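PDB 6MFC: GphF from Cystobacter violaceus, which acts as a GNAT-like decarboxylase and probably takes part in the initiation of polyketide biosynthesis. Local coordinates for residues G156-Q161 with L166-Y171; G178-D181 with H187-H190. All coordinates share one frame; numbering follows the deposited sequence.

Contact 1. Residues G156-Q161 with L166-Y171; sequences GDYPRQ and LGYEDY
The ring of Tyr158 has the CD1 edge of Tyr168 over the centre of one face and Tyr171 at its rim. The first pair is T-shaped: Tyr168 CD1 stands 3.7 Å above the Tyr158 plane, with the two planes at 83°. The second is oblique, the two side chains running antiparallel past one another until Tyr158 CD1 comes 3.4 Å from Tyr171 CD2. Over a face of Tyr171 lies the aliphatic part of Gln161, whose CG is 3.5 Å from Tyr171 CE1; a bend in this side chain (chi2 -64°) leaves the amide almost parallel to the ring. The three tyrosines form an aromatic cluster between two short helices, which follow the 148-153 strand of the GNAT-like sheet. Beside the cluster, Leu166 runs alongside Gln161, its CD2 3.6 Å from Gln161 OE1. Their backbones are joined as well, Leu166 N donating to Gln161 O over 3.1 Å in a bent bond (138° at the hydrogen). Tyr158 OH reaches the start of the second helix, where Gly167 is the N-cap residue. The hydroxyl of Tyr168 is hydrogen-bonded to Asn208, the polar partner of the Tyr171 hydroxyl is Asp181, and Ile197 of strand 193-198 packs against Tyr168.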
ATOM      1  N   GLY A 156       1.194  -8.519   9.063  1.00 83.49           N
ATOM      2  CA  GLY A 156       2.132  -9.543   8.655  1.00 88.10           C
ATOM      3  C   GLY A 156       2.336 -10.648   9.672  1.00 96.32           C
ATOM      4  O   GLY A 156       2.829 -11.726   9.325  1.00 99.64           O
ATOM      5  N   ASP A 157       1.968 -10.401  10.927  1.00 99.55           N
ATOM      6  CA  ASP A 157       2.154 -11.363  12.008  1.00101.35           C
ATOM      7  C   ASP A 157       0.897 -11.455  12.864  1.00101.83           C
ATOM      8  O   ASP A 157       0.942 -11.387  14.094  1.00111.66           O
ATOM      9  CB  ASP A 157       3.366 -10.993  12.859  1.00113.35           C
ATOM     10  CG  ASP A 157       3.786 -12.110  13.795  1.00128.60           C
ATOM     11  OD1 ASP A 157       3.332 -13.257  13.600  1.00133.21           O
ATOM     12  OD2 ASP A 157       4.565 -11.837  14.731  1.00134.75           O
ATOM     13  N   TYR A 158      -0.255 -11.604  12.217  1.00 92.70           N
ATOM     14  CA  TYR A 158      -1.493 -11.817  12.955  1.00 84.07           C
ATOM     15  C   TYR A 158      -1.708 -13.283  13.334  1.00 89.85           C
ATOM     16  O   TYR A 158      -2.172 -13.548  14.452  1.00 95.61           O
ATOM     17  CB  TYR A 158      -2.706 -11.309  12.172  1.00 82.91           C
ATOM     18  CG  TYR A 158      -4.009 -11.653  12.859  1.00 87.63           C
ATOM     19  CD1 TYR A 158      -4.325 -11.105  14.095  1.00 87.06           C
ATOM     20  CD2 TYR A 158      -4.909 -12.543  12.288  1.00 86.75           C
ATOM     21  CE1 TYR A 158      -5.503 -11.422  14.738  1.00 83.96           C
ATOM     22  CE2 TYR A 158      -6.093 -12.866  12.924  1.00 87.96           C
ATOM     23  CZ  TYR A 158      -6.384 -12.301  14.150  1.00 90.23           C
ATOM     24  OH  TYR A 158      -7.559 -12.615  14.793  1.00 97.90           O
ATOM     25  N   PRO A 159      -1.422 -14.259  12.455  1.00 95.32           N
ATOM     26  CA  PRO A 159      -1.636 -15.667  12.841  1.00 99.50           C
ATOM     27  C   PRO A 159      -0.999 -16.069  14.161  1.00106.22           C
ATOM     28  O   PRO A 159      -1.543 -16.938  14.855  1.00110.56           O
ATOM     29  CB  PRO A 159      -1.026 -16.439  11.666  1.00 95.84           C
ATOM     30  CG  PRO A 159      -1.263 -15.564  10.509  1.00 91.96           C
ATOM     31  CD  PRO A 159      -1.099 -14.154  11.017  1.00 93.72           C
ATOM     32  N   ARG A 160       0.136 -15.473  14.536  1.00106.45           N
ATOM     33  CA  ARG A 160       0.719 -15.786  15.835  1.00103.45           C
ATOM     34  C   ARG A 160      -0.121 -15.225  16.976  1.00102.78           C
ATOM     35  O   ARG A 160      -0.085 -15.761  18.089  1.00109.97           O
ATOM     36  CB  ARG A 160       2.147 -15.253  15.924  1.00107.43           C
ATOM     37  CG  ARG A 160       2.969 -15.895  17.031  1.00113.43           C
ATOM     38  CD  ARG A 160       4.213 -15.085  17.336  1.00123.24           C
ATOM     39  NE  ARG A 160       4.983 -14.793  16.131  1.00131.01           N
ATOM     40  CZ  ARG A 160       6.131 -14.124  16.125  1.00145.00           C
ATOM     41  NH1 ARG A 160       6.646 -13.676  17.263  1.00148.14           N
ATOM     42  NH2 ARG A 160       6.765 -13.901  14.982  1.00152.44           N
ATOM     43  N   GLN A 161      -0.875 -14.155  16.725  1.00105.26           N
ATOM     44  CA  GLN A 161      -1.779 -13.611  17.729  1.00106.50           C
ATOM     45  C   GLN A 161      -3.150 -14.267  17.693  1.00103.90           C
ATOM     46  O   GLN A 161      -3.823 -14.337  18.728  1.00 95.49           O
ATOM     47  CB  GLN A 161      -1.928 -12.099  17.546  1.00103.49           C
ATOM     48  CG  GLN A 161      -0.628 -11.330  17.695  1.00104.81           C
ATOM     49  CD  GLN A 161      -0.048 -11.422  19.092  1.00120.69           C
ATOM     50  OE1 GLN A 161      -0.780 -11.543  20.075  1.00128.60           O
ATOM     51  NE2 GLN A 161       1.274 -11.367  19.187  1.00127.88           N
ATOM     52  N   LEU A 166      -6.314 -13.692  20.454  1.00105.83           N
ATOM     53  CA  LEU A 166      -6.512 -12.269  20.221  1.00101.27           C
ATOM     54  C   LEU A 166      -7.313 -12.029  18.947  1.00103.68           C
ATOM     55  O   LEU A 166      -7.100 -12.685  17.923  1.00100.19           O
ATOM     56  CB  LEU A 166      -5.162 -11.558  20.134  1.00 83.54           C
ATOM     57  CG  LEU A 166      -5.196 -10.034  20.023  1.00 81.94           C
ATOM     58  CD1 LEU A 166      -6.007  -9.438  21.161  1.00 84.20           C
ATOM     59  CD2 LEU A 166      -3.783  -9.473  20.017  1.00 82.62           C
ATOM     60  N   GLY A 167      -8.250 -11.081  19.018  1.00100.42           N
ATOM     61  CA  GLY A 167      -9.019 -10.716  17.853  1.00 96.21           C
ATOM     62  C   GLY A 167      -8.263  -9.785  16.925  1.00 92.89           C
ATOM     63  O   GLY A 167      -7.293  -9.131  17.307  1.00100.13           O
ATOM     64  N   TYR A 168      -8.729  -9.728  15.676  1.00 86.37           N
ATOM     65  CA  TYR A 168      -8.057  -8.911  14.672  1.00 80.59           C
ATOM     66  C   TYR A 168      -8.153  -7.429  15.007  1.00 79.92           C
ATOM     67  O   TYR A 168      -7.152  -6.705  14.936  1.00 79.78           O
ATOM     68  CB  TYR A 168      -8.647  -9.194  13.289  1.00 85.43           C
ATOM     69  CG  TYR A 168      -7.895  -8.556  12.141  1.00 83.01           C
ATOM     70  CD1 TYR A 168      -6.720  -9.119  11.657  1.00 79.75           C
ATOM     71  CD2 TYR A 168      -8.364  -7.398  11.532  1.00 82.91           C
ATOM     72  CE1 TYR A 168      -6.030  -8.543  10.605  1.00 85.28           C
ATOM     73  CE2 TYR A 168      -7.681  -6.815  10.479  1.00 86.10           C
ATOM     74  CZ  TYR A 168      -6.515  -7.391  10.020  1.00 88.02           C
ATOM     75  OH  TYR A 168      -5.832  -6.816   8.973  1.00 86.99           O
ATOM     76  N   GLU A 169      -9.344  -6.959  15.388  1.00 80.31           N
ATOM     77  CA  GLU A 169      -9.519  -5.539  15.678  1.00 79.33           C
ATOM     78  C   GLU A 169      -8.687  -5.108  16.881  1.00 83.41           C
ATOM     79  O   GLU A 169      -8.065  -4.039  16.860  1.00 76.55           O
ATOM     80  CB  GLU A 169     -10.998  -5.223  15.906  1.00 75.65           C
ATOM     81  CG  GLU A 169     -11.270  -3.751  16.185  1.00 87.87           C
ATOM     82  CD  GLU A 169     -12.741  -3.456  16.414  1.00106.10           C
ATOM     83  OE1 GLU A 169     -13.579  -4.341  16.140  1.00111.91           O
ATOM     84  OE2 GLU A 169     -13.057  -2.336  16.872  1.00113.49           O
ATOM     85  N   ASP A 170      -8.664  -5.923  17.939  1.00 85.77           N
ATOM     86  CA  ASP A 170      -7.840  -5.593  19.097  1.00 94.13           C
ATOM     87  C   ASP A 170      -6.358  -5.627  18.746  1.00 91.06           C
ATOM     88  O   ASP A 170      -5.588  -4.768  19.192  1.00 95.35           O
ATOM     89  CB  ASP A 170      -8.142  -6.550  20.252  1.00 96.08           C
ATOM     90  CG  ASP A 170      -9.478  -6.272  20.912  1.00 93.22           C
ATOM     91  OD1 ASP A 170      -9.931  -5.107  20.879  1.00 93.56           O
ATOM     92  OD2 ASP A 170     -10.074  -7.215  21.471  1.00 92.64           O
ATOM     93  N   TYR A 171      -5.939  -6.611  17.946  1.00 81.52           N
ATOM     94  CA  TYR A 171      -4.543  -6.680  17.531  1.00 82.32           C
ATOM     95  C   TYR A 171      -4.168  -5.492  16.655  1.00 82.97           C
ATOM     96  O   TYR A 171      -3.081  -4.923  16.804  1.00 96.01           O
ATOM     97  CB  TYR A 171      -4.276  -7.990  16.791  1.00 86.07           C
ATOM     98  CG  TYR A 171      -2.894  -8.074  16.186  1.00 91.70           C
ATOM     99  CD1 TYR A 171      -1.761  -8.021  16.985  1.00 96.34           C
ATOM    100  CD2 TYR A 171      -2.723  -8.213  14.813  1.00 93.20           C
ATOM    101  CE1 TYR A 171      -0.494  -8.098  16.436  1.00101.54           C
ATOM    102  CE2 TYR A 171      -1.461  -8.293  14.256  1.00 95.17           C
ATOM    103  CZ  TYR A 171      -0.350  -8.236  15.071  1.00 98.60           C
ATOM    104  OH  TYR A 171       0.910  -8.316  14.520  1.00 95.23           O
TER

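Contact 2. Residues G178-D181 with H187-H190; sequences GPRD and HLGH
Next to Arg180, whose guanidinium lies against Leu188, the carboxylate oxygen Asp181 OD2 is gripped from several directions: Asp157 N donates to it, Gly156 N adds a weak bond, and the hydroxyl of Tyr171 is a further partner. The other oxygen, Asp181 OD1, accepts from Leu184 N and more weakly from Val183 N, making Asp181 the N-cap of helix 182-190. One residue earlier, the side chain of Arg180 reaches over to the last turn of the same helix. A bend at chi3 (57°) turns its guanidinium so that one face meets Leu188 CB, 3.5 Å above the plane and toward the rim. The nearest carbon, Arg180 CZ, is 3.7 Å from Leu188 CB, and Arg180 NE is 4.1 Å from Leu188 CD1. Arg180 NH1 also lies 3.4 Å from Gly189 N, but both nitrogens are donors and do not bond. The contact lies at the protein surface. Helix 182-190 has the Asp181 carboxylate at its N-terminal end and the Arg180 guanidinium against its last turn. Across the segments the touching is therefore van der Waals in kind, a cationic group resting on aliphatic carbon.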
ATOM      1  N   GLY A 178       1.002  -6.537  23.249  1.00121.78           N
ATOM      2  CA  GLY A 178       2.261  -6.701  22.564  1.00120.53           C
ATOM      3  C   GLY A 178       2.593  -5.527  21.667  1.00127.61           C
ATOM      4  O   GLY A 178       1.900  -4.505  21.655  1.00131.11           O
ATOM      5  N   PRO A 179       3.669  -5.651  20.897  1.00127.69           N
ATOM      6  CA  PRO A 179       4.065  -4.568  19.994  1.00118.73           C
ATOM      7  C   PRO A 179       3.158  -4.494  18.777  1.00107.37           C
ATOM      8  O   PRO A 179       2.515  -5.468  18.383  1.00106.72           O
ATOM      9  CB  PRO A 179       5.496  -4.942  19.583  1.00117.90           C
ATOM     10  CG  PRO A 179       5.892  -6.094  20.471  1.00122.51           C
ATOM     11  CD  PRO A 179       4.621  -6.770  20.860  1.00126.05           C
ATOM     12  N   ARG A 180       3.120  -3.303  18.184  1.00103.90           N
ATOM     13  CA  ARG A 180       2.335  -3.088  16.976  1.00 99.86           C
ATOM     14  C   ARG A 180       2.838  -3.982  15.848  1.00102.52           C
ATOM     15  O   ARG A 180       4.001  -4.395  15.821  1.00112.11           O
ATOM     16  CB  ARG A 180       2.402  -1.619  16.551  1.00103.40           C
ATOM     17  CG  ARG A 180       3.810  -1.053  16.538  1.00121.46           C
ATOM     18  CD  ARG A 180       3.882   0.294  15.834  1.00132.44           C
ATOM     19  NE  ARG A 180       2.994   1.290  16.425  1.00141.39           N
ATOM     20  CZ  ARG A 180       3.067   2.594  16.174  1.00145.70           C
ATOM     21  NH1 ARG A 180       3.995   3.059  15.348  1.00149.30           N
ATOM     22  NH2 ARG A 180       2.220   3.433  16.752  1.00144.37           N
ATOM     23  N   ASP A 181       1.943  -4.284  14.913  1.00 98.81           N
ATOM     24  CA  ASP A 181       2.314  -5.121  13.784  1.00 97.11           C
ATOM     25  C   ASP A 181       3.314  -4.383  12.894  1.00 99.10           C
ATOM     26  O   ASP A 181       3.139  -3.192  12.617  1.00102.82           O
ATOM     27  CB  ASP A 181       1.076  -5.517  12.979  1.00 92.48           C
ATOM     28  CG  ASP A 181       1.410  -6.398  11.789  1.00 92.64           C
ATOM     29  OD1 ASP A 181       1.844  -5.856  10.750  1.00 91.44           O
ATOM     30  OD2 ASP A 181       1.250  -7.632  11.898  1.00 93.32           O
ATOM     31  N   HIS A 187       3.085   2.377   8.585  1.00 85.23           N
ATOM     32  CA  HIS A 187       2.279   3.569   8.353  1.00 83.98           C
ATOM     33  C   HIS A 187       1.996   4.314   9.651  1.00 91.35           C
ATOM     34  O   HIS A 187       2.031   5.550   9.678  1.00101.72           O
ATOM     35  CB  HIS A 187       0.972   3.193   7.657  1.00 80.05           C
ATOM     36  CG  HIS A 187       1.157   2.657   6.273  1.00 84.71           C
ATOM     37  ND1 HIS A 187       1.304   3.474   5.172  1.00 87.54           N
ATOM     38  CD2 HIS A 187       1.220   1.386   5.810  1.00 87.93           C
ATOM     39  CE1 HIS A 187       1.448   2.730   4.090  1.00 86.27           C
ATOM     40  NE2 HIS A 187       1.401   1.459   4.449  1.00 87.69           N
ATOM     41  N   LEU A 188       1.717   3.582  10.732  1.00 92.46           N
ATOM     42  CA  LEU A 188       1.502   4.223  12.026  1.00 95.11           C
ATOM     43  C   LEU A 188       2.740   4.989  12.471  1.00 91.09           C
ATOM     44  O   LEU A 188       2.633   6.073  13.056  1.00 97.92           O
ATOM     45  CB  LEU A 188       1.116   3.180  13.074  1.00 78.79           C
ATOM     46  CG  LEU A 188      -0.102   2.299  12.787  1.00 88.10           C
ATOM     47  CD1 LEU A 188      -0.233   1.211  13.843  1.00 88.27           C
ATOM     48  CD2 LEU A 188      -1.370   3.133  12.713  1.00 79.63           C
ATOM     49  N   GLY A 189       3.927   4.442  12.199  1.00 82.45           N
ATOM     50  CA  GLY A 189       5.150   5.107  12.609  1.00 86.70           C
ATOM     51  C   GLY A 189       5.379   6.430  11.909  1.00100.89           C
ATOM     52  O   GLY A 189       5.965   7.348  12.488  1.00115.89           O
ATOM     53  N   HIS A 190       4.923   6.554  10.662  1.00 91.45           N
ATOM     54  CA  HIS A 190       5.130   7.800   9.937  1.00 99.16           C
ATOM     55  C   HIS A 190       4.077   8.846  10.282  1.00114.36           C
ATOM     56  O   HIS A 190       4.356  10.047  10.198  1.00136.35           O
ATOM     57  CB  HIS A 190       5.162   7.534   8.430  1.00 90.31           C
ATOM     58  CG  HIS A 190       6.474   6.996   7.945  1.00 95.98           C
ATOM     59  ND1 HIS A 190       6.844   5.677   8.103  1.00 94.72           N
ATOM     60  CD2 HIS A 190       7.513   7.605   7.325  1.00 93.43           C
ATOM     61  CE1 HIS A 190       8.049   5.495   7.594  1.00 90.29           C
ATOM     62  NE2 HIS A 190       8.478   6.649   7.115  1.00 91.37           N
TER

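In the fold
After strand 148-153 of the mixed sheet, the chain enters 156-161, and contact 1 closes the short loop back to 166-171, bringing helices 159-162 and 168-172 together. A further loop then leads to 178-181, from which contact 2 spans most of helix 182-190 to its last residues. The two contacts lie in series, neither within the other nor crossing, with centres about 13 Å apart. They meet through Asp181, which joins the start of helix 182-190 to both segments of contact 1. Beyond this helix, the chain returns to the sheet at strand 193-198, and His187 and His190 touch strand 212-218.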